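Local coordinates for protein tRNA dimethylallyltransferase (Staphylococcus epidermidis ATCC 12228, PDB 3D3Q) that probably transfers a dimethylallyl group from dimethylallyl diphosphate onto adenosine 37 of tRNAs that read codons beginning with uridine, at residues A[224-227]-A[228-232]. Numbering follows the deposited sequence.
Sequences HGLF and NEVQH
F227 meets Q231 one turn further along the helix, and the Q231 side chain can be followed outward atom by atom. Its CB lies 3.5 Å from the carbonyl O of F227. Q231 CG, anti to the carbonyl carbon of its own residue (chi1 -77°), lies near that same oxygen and also approaches F227 CE1 at 3.5 Å. The chain stays extended beyond CG, which brings Q231 CD to the ring edge, near the ring plane, 3.4 Å from F227 CE1. At the tip, NE2 stays beside CE1 of F227, whereas Q231 OE1 turns back toward N228 and accepts a weak hydrogen bond from N228 ND2 at 3.4 Å. Ring and amide planes stand 59° apart, which argues against stacking. L226 and V230 add an apolar pair, L226 CD1 to V230 CG1 4.1 Å.

Two well-placed backbone bonds mark the turn: E229 N to G225 O (3.0 Å) and the straighter V230 N to L226 O (165°). E229, extended from the same turn, carries its carboxylate to the backbone N atoms of D48 and I49 and to the Y249 hydroxyl, all hydrogen-bonded, while L226, F227 and V230 pack against helix 252-257. G225, with positive phi, closes helix 207-224 in a Schellman motif and is the N-cap of helix 226-235, so one glycine ends the first helix and begins the next, a sharp helix-to-helix junction.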
loop_
_atom_site.group_PDB
_atom_site.type_symbol
_atom_site.label_atom_id
_atom_site.label_comp_id
_atom_site.label_asym_id
_atom_site.label_seq_id
_atom_site.Cartn_x
_atom_site.Cartn_y
_atom_site.Cartn_z
ATOM N N HIS A 224 6.631 22.902 -5.146
ATOM C CA HIS A 224 5.323 23.380 -4.739
ATOM C C HIS A 224 5.293 24.053 -3.367
ATOM O O HIS A 224 4.246 24.528 -2.932
ATOM C CB HIS A 224 4.308 22.243 -4.794
ATOM C CG HIS A 224 3.711 22.035 -6.153
ATOM N ND1 HIS A 224 2.649 21.183 -6.377
ATOM C CD2 HIS A 224 4.017 22.576 -7.356
ATOM C CE1 HIS A 224 2.328 21.207 -7.658
ATOM N NE2 HIS A 224 3.143 22.045 -8.275
ATOM N N GLY A 225 6.433 24.101 -2.685
ATOM C CA GLY A 225 6.473 24.745 -1.388
ATOM C C GLY A 225 6.594 23.821 -0.195
ATOM O O GLY A 225 6.196 24.188 0.912
ATOM N N LEU A 226 7.129 22.620 -0.417
ATOM C CA LEU A 226 7.321 21.638 0.658
ATOM C C LEU A 226 8.173 22.235 1.769
ATOM O O LEU A 226 7.822 22.161 2.944
ATOM C CB LEU A 226 8.019 20.374 0.130
ATOM C CG LEU A 226 8.587 19.427 1.198
ATOM C CD1 LEU A 226 7.469 18.921 2.090
ATOM C CD2 LEU A 226 9.315 18.263 0.538
ATOM N N PHE A 227 9.300 22.821 1.385
ATOM C CA PHE A 227 10.192 23.417 2.357
ATOM C C PHE A 227 9.465 24.521 3.128
ATOM O O PHE A 227 9.634 24.642 4.339
ATOM C CB PHE A 227 11.438 23.969 1.660
ATOM C CG PHE A 227 12.520 24.412 2.605
ATOM C CD1 PHE A 227 12.450 25.651 3.236
ATOM C CD2 PHE A 227 13.595 23.575 2.889
ATOM C CE1 PHE A 227 13.441 26.060 4.136
ATOM C CE2 PHE A 227 14.590 23.971 3.784
ATOM C CZ PHE A 227 14.510 25.218 4.415
ATOM N N ASN A 228 8.646 25.314 2.441
ATOM C CA ASN A 228 7.923 26.385 3.117
ATOM C C ASN A 228 6.985 25.790 4.167
ATOM O O ASN A 228 6.772 26.369 5.235
ATOM C CB ASN A 228 7.110 27.208 2.119
ATOM C CG ASN A 228 6.533 28.462 2.744
ATOM O OD1 ASN A 228 5.632 29.091 2.193
ATOM N ND2 ASN A 228 7.058 28.837 3.903
ATOM N N GLU A 229 6.434 24.624 3.859
ATOM C CA GLU A 229 5.528 23.966 4.771
ATOM C C GLU A 229 6.258 23.518 6.035
ATOM O O GLU A 229 5.835 23.854 7.143
ATOM C CB GLU A 229 4.879 22.771 4.090
ATOM C CG GLU A 229 3.590 22.297 4.727
ATOM C CD GLU A 229 3.026 21.102 4.000
ATOM O OE1 GLU A 229 3.567 19.991 4.195
ATOM O OE2 GLU A 229 2.063 21.270 3.218
ATOM N N VAL A 230 7.354 22.773 5.886
ATOM C CA VAL A 230 8.089 22.307 7.057
ATOM C C VAL A 230 8.574 23.486 7.881
ATOM O O VAL A 230 8.891 23.340 9.059
ATOM C CB VAL A 230 9.308 21.441 6.687
ATOM C CG1 VAL A 230 8.919 20.376 5.691
ATOM C CG2 VAL A 230 10.409 22.298 6.160
ATOM N N GLN A 231 8.622 24.659 7.262
ATOM C CA GLN A 231 9.058 25.862 7.961
ATOM C C GLN A 231 7.966 26.332 8.896
ATOM O O GLN A 231 8.236 26.682 10.034
ATOM C CB GLN A 231 9.389 26.974 6.968
ATOM C CG GLN A 231 10.731 26.827 6.260
ATOM C CD GLN A 231 11.081 28.068 5.446
ATOM O OE1 GLN A 231 10.363 28.432 4.512
ATOM N NE2 GLN A 231 12.186 28.724 5.800
ATOM N N HIS A 232 6.734 26.343 8.406
ATOM C CA HIS A 232 5.608 26.773 9.217
ATOM C C HIS A 232 5.403 25.806 10.369
ATOM O O HIS A 232 5.074 26.213 11.486
ATOM C CB HIS A 232 4.341 26.833 8.375
ATOM C CG HIS A 232 4.375 27.885 7.307
ATOM N ND1 HIS A 232 3.696 27.755 6.112
ATOM C CD2 HIS A 232 4.990 29.094 7.258
ATOM C CE1 HIS A 232 3.891 28.836 5.374
ATOM N NE2 HIS A 232 4.672 29.664 6.047
#